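Local coordinates for fibronectin type III domain-containing protein (Simiduia agarivorans, PDB 6P2K) that probably hydrolyses the glucan backbone of xyloglucan-type polysaccharides, as a glycoside hydrolase of family 74 built from seven-bladed beta-propellers, at residues Gly441-Ser446 against Asn476-Ala481; Lys482-Asn485 against Ala490-Trp493. One frame throughout, in Å; residues are numbered along the deposited sequence.

Overall arrangement
Both contacts use strand 478-483, the third strand of a four-stranded antiparallel propeller blade whose order is 447-456, 459-467, 478-483, 493-496. They follow one another along the chain: contact 1 brings the loop 441-446, just ahead of the blade's first strand, against residues 476-481, and contact 2 then covers the end of the same strand and the turn into the outermost one. Their centres lie about 16 Å apart, on the same side of the chain's centre. Trp493 of contact 2 joins them, its CE3 packing 3.8 Å from Trp480 CB. A loop thus packs on one end of strand 478-483, and the other end runs into the connection to 493-496.

Contact 1 of 2, residues Gly441-Ser446 against Asn476-Ala481; sequences GGFNLS and NGRLWA
Phe443 and Leu445 reach from their loop to two residues of the facing strand, Arg478 and Trp480, in a buried contact without a hydrogen bond across it. Phe443 CZ sits over the centre of the Arg478 guanidinium, 3.6 Å from Arg478 CZ. The two planes are 55° apart, so the ring tilts over the guanidinium instead of stacking flat on it. The same ring turns an edge to the indole, with Phe443 CE2 4.0 Å from Trp480 CZ2 near both ring planes. Leu445 takes a face of that indole: its CD1 lies 3.8 Å from the centroid of the Trp480 six-membered ring, a CH-pi contact nearly along the ring normal, and CD2 lies beside it, between CZ2 and NE1.

The Arg478 chain is straight from CG to NE (chi3 -179°), which carries the guanidinium out to the phenyl ring. Arg478 NE makes a weak hydrogen bond of 3.2 Å to Asn476 OD1, while NH1 forms a salt bridge with Glu495. Asp318 of the second subunit packs on Phe443, bringing the contact close to a subunit boundary. The loop thus packs against the third strand of a beta-propeller blade. Within that blade, Arg478 bonds through its backbone to Ala466 of strand 459-467, and Trp480 packs against Trp493 and Glu495 of the outermost strand, 493-496.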
# COMPACT_ATOMS: atom_id res chain seq x y z
N GLY B 441 9.69 -12.84 -22.11
CA GLY B 441 9.54 -14.18 -22.64
C GLY B 441 9.40 -14.25 -24.15
O GLY B 441 8.70 -15.12 -24.66
N GLY B 442 10.06 -13.34 -24.87
CA GLY B 442 9.95 -13.31 -26.31
C GLY B 442 8.61 -12.88 -26.86
O GLY B 442 8.36 -13.06 -28.06
N PHE B 443 7.75 -12.29 -26.03
CA PHE B 443 6.43 -11.84 -26.45
C PHE B 443 6.48 -10.32 -26.59
O PHE B 443 6.50 -9.60 -25.59
CB PHE B 443 5.37 -12.29 -25.44
CG PHE B 443 3.98 -11.81 -25.75
CD1 PHE B 443 3.44 -11.97 -27.02
CD2 PHE B 443 3.21 -11.21 -24.77
CE1 PHE B 443 2.15 -11.54 -27.30
CE2 PHE B 443 1.93 -10.77 -25.04
CZ PHE B 443 1.40 -10.93 -26.31
N ASN B 444 6.52 -9.84 -27.83
CA ASN B 444 6.68 -8.42 -28.12
C ASN B 444 5.51 -7.93 -28.96
O ASN B 444 5.18 -8.54 -29.99
CB ASN B 444 8.00 -8.16 -28.84
CG ASN B 444 9.21 -8.59 -28.03
OD1 ASN B 444 9.42 -8.14 -26.91
ND2 ASN B 444 10.01 -9.47 -28.61
N LEU B 445 4.89 -6.84 -28.53
CA LEU B 445 3.74 -6.27 -29.23
C LEU B 445 4.23 -5.27 -30.28
O LEU B 445 4.09 -4.05 -30.14
CB LEU B 445 2.78 -5.62 -28.24
CG LEU B 445 2.24 -6.51 -27.12
CD1 LEU B 445 1.48 -5.69 -26.09
CD2 LEU B 445 1.35 -7.60 -27.70
N SER B 446 4.80 -5.81 -31.35
CA SER B 446 5.52 -5.01 -32.34
C SER B 446 4.63 -4.46 -33.45
O SER B 446 5.13 -3.71 -34.30
CB SER B 446 6.66 -5.83 -32.94
OG SER B 446 6.28 -7.18 -33.13
N ASN B 476 -2.30 -11.89 -34.85
CA ASN B 476 -3.68 -12.10 -34.44
C ASN B 476 -4.23 -10.82 -33.84
O ASN B 476 -3.52 -9.83 -33.66
CB ASN B 476 -3.79 -13.26 -33.44
CG ASN B 476 -2.68 -13.25 -32.41
OD1 ASN B 476 -2.55 -12.30 -31.63
ND2 ASN B 476 -1.87 -14.30 -32.41
N GLY B 477 -5.53 -10.85 -33.53
CA GLY B 477 -6.19 -9.73 -32.89
C GLY B 477 -6.14 -9.84 -31.38
O GLY B 477 -6.47 -10.89 -30.82
N ARG B 478 -5.72 -8.76 -30.73
CA ARG B 478 -5.71 -8.66 -29.28
C ARG B 478 -6.13 -7.25 -28.89
O ARG B 478 -5.63 -6.27 -29.46
CB ARG B 478 -4.32 -8.94 -28.68
CG ARG B 478 -3.70 -10.27 -29.01
CD ARG B 478 -2.33 -10.33 -28.36
NE ARG B 478 -1.62 -11.58 -28.62
CZ ARG B 478 -1.50 -12.57 -27.73
NH1 ARG B 478 -2.06 -12.46 -26.53
NH2 ARG B 478 -0.83 -13.67 -28.04
N LEU B 479 -7.02 -7.14 -27.91
CA LEU B 479 -7.49 -5.86 -27.41
C LEU B 479 -6.78 -5.54 -26.10
O LEU B 479 -6.93 -6.28 -25.12
CB LEU B 479 -9.00 -5.87 -27.22
CG LEU B 479 -9.66 -4.58 -26.74
CD1 LEU B 479 -9.61 -3.51 -27.82
CD2 LEU B 479 -11.08 -4.86 -26.31
N TRP B 480 -6.00 -4.46 -26.09
CA TRP B 480 -5.30 -4.01 -24.90
C TRP B 480 -5.85 -2.67 -24.44
O TRP B 480 -6.38 -1.89 -25.24
CB TRP B 480 -3.79 -3.89 -25.15
CG TRP B 480 -3.12 -5.19 -25.47
CD1 TRP B 480 -3.18 -5.88 -26.65
CD2 TRP B 480 -2.27 -5.96 -24.60
NE1 TRP B 480 -2.43 -7.03 -26.57
CE2 TRP B 480 -1.86 -7.10 -25.32
CE3 TRP B 480 -1.81 -5.79 -23.29
CZ2 TRP B 480 -1.02 -8.07 -24.77
CZ3 TRP B 480 -0.98 -6.75 -22.74
CH2 TRP B 480 -0.60 -7.88 -23.48
N ALA B 481 -5.72 -2.41 -23.14
CA ALA B 481 -6.27 -1.20 -22.53
C ALA B 481 -5.28 -0.64 -21.52
O ALA B 481 -4.72 -1.39 -20.71
CB ALA B 481 -7.60 -1.49 -21.84

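Contact 2 of 2, residues Lys482-Asn485 against Ala490-Trp493; sequences KRLN and ADQW
Lys482 crosses one face of the Trp493 indole at about a right angle, where the last two strands of an antiparallel propeller blade come together as a hairpin. Lys482 CB rests 3.5 Å above the Trp493 ring plane, toward the rim, and Lys482 CE stands 3.6 Å from the centroid of the Trp493 five-membered ring in a CH-pi contact. The chain bends at chi3 (-74°), which brings CE back over the pyrrole part after CB has covered the benzene part. The ammonium goes on to a salt bridge with Glu424, whose carboxylate also accepts the indole N-H, so one acid holds both side chains. Water 1 bridges Lys482 NZ to Asp491 O.

At Arg483 the backbones are joined by water in place of direct bonds. Water 3 accepts from Arg483 N and NE and donates to Gln492 O; water 2 donates to Arg483 O and accepts from Gln492 N. Arg483 NH1 forms a salt bridge with Asp547, and the side chain of Arg483 is about 6 Å from that of Asp544, a zinc ligand in this protein although no zinc is bound there in this chain.

Leu484 is the centre of an inverse gamma turn; its side chain packs on Val462 of the neighbouring strand and on Tyr412 of strand 412-417, outside this sheet. Its CA and CD2 nevertheless meet the carboxylate of Asp491, with Leu484 CD2 3.7 Å from Asp491 OD2. Asp491 OD1 is hydrogen-bonded to Thr486 OG1, and OD2 weakly to Ser488 N. At Asn485, water 4 accepts from Asn485 ND2 at 3.0 Å and donates to Asp491 OD1 at 3.0 Å.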
# COMPACT_ATOMS: atom_id res chain seq x y z
N LYS B 482 -5.06 0.68 -21.57
CA LYS B 482 -4.20 1.36 -20.60
C LYS B 482 -4.99 2.50 -19.97
O LYS B 482 -5.30 3.49 -20.64
CB LYS B 482 -2.92 1.90 -21.25
CG LYS B 482 -2.23 2.96 -20.38
CD LYS B 482 -0.91 3.43 -20.98
CE LYS B 482 0.17 2.36 -20.82
NZ LYS B 482 1.49 2.82 -21.36
N ARG B 483 -5.32 2.35 -18.69
CA ARG B 483 -5.99 3.43 -17.97
C ARG B 483 -5.00 4.56 -17.71
O ARG B 483 -3.92 4.34 -17.17
CB ARG B 483 -6.56 2.90 -16.66
CG ARG B 483 -7.81 2.05 -16.84
CD ARG B 483 -8.11 1.23 -15.60
NE ARG B 483 -7.25 0.05 -15.50
CZ ARG B 483 -7.52 -1.00 -14.73
NH1 ARG B 483 -8.62 -1.02 -13.99
NH2 ARG B 483 -6.68 -2.03 -14.71
N LEU B 484 -5.38 5.77 -18.12
CA LEU B 484 -4.51 6.94 -17.96
C LEU B 484 -4.75 7.58 -16.60
O LEU B 484 -5.23 8.70 -16.47
CB LEU B 484 -4.74 7.92 -19.11
CG LEU B 484 -4.41 7.37 -20.50
CD1 LEU B 484 -4.88 8.32 -21.59
CD2 LEU B 484 -2.92 7.08 -20.63
N ASN B 485 -4.40 6.81 -15.56
CA ASN B 485 -4.56 7.29 -14.19
C ASN B 485 -3.68 8.50 -13.92
O ASN B 485 -4.10 9.44 -13.23
CB ASN B 485 -4.24 6.17 -13.20
CG ASN B 485 -5.25 5.04 -13.25
OD1 ASN B 485 -6.46 5.27 -13.18
ND2 ASN B 485 -4.77 3.81 -13.37
N ALA B 490 3.99 5.57 -15.58
CA ALA B 490 3.53 4.64 -14.55
C ALA B 490 2.28 3.87 -14.98
O ALA B 490 2.02 2.79 -14.43
CB ALA B 490 3.28 5.38 -13.24
N ASP B 491 1.50 4.40 -15.92
CA ASP B 491 0.34 3.67 -16.41
C ASP B 491 0.77 2.41 -17.15
O ASP B 491 1.86 2.35 -17.73
CB ASP B 491 -0.50 4.56 -17.34
CG ASP B 491 -0.98 5.83 -16.66
OD1 ASP B 491 -1.19 5.82 -15.43
OD2 ASP B 491 -1.15 6.85 -17.37
N GLN B 492 -0.09 1.39 -17.12
CA GLN B 492 0.26 0.06 -17.61
C GLN B 492 -0.79 -0.49 -18.56
O GLN B 492 -1.98 -0.15 -18.47
CB GLN B 492 0.45 -0.93 -16.45
CG GLN B 492 1.58 -0.57 -15.50
CD GLN B 492 2.93 -0.56 -16.20
OE1 GLN B 492 3.25 -1.47 -16.96
NE2 GLN B 492 3.72 0.48 -15.94
N TRP B 493 -0.34 -1.37 -19.46
CA TRP B 493 -1.21 -2.08 -20.39
C TRP B 493 -1.70 -3.39 -19.77
O TRP B 493 -0.95 -4.08 -19.08
CB TRP B 493 -0.47 -2.41 -21.69
CG TRP B 493 -0.17 -1.22 -22.54
CD1 TRP B 493 1.04 -0.59 -22.66
CD2 TRP B 493 -1.08 -0.52 -23.39
NE1 TRP B 493 0.93 0.47 -23.54
CE2 TRP B 493 -0.36 0.53 -24.00
CE3 TRP B 493 -2.44 -0.68 -23.70
CZ2 TRP B 493 -0.96 1.41 -24.89
CZ3 TRP B 493 -3.02 0.20 -24.59
CH2 TRP B 493 -2.29 1.23 -25.18
O HOH W 1 2.33 4.50 -19.40
O HOH W 2 -2.88 2.09 -16.09
O HOH W 3 -4.69 0.00 -17.41
O HOH W 4 -1.79 3.91 -13.25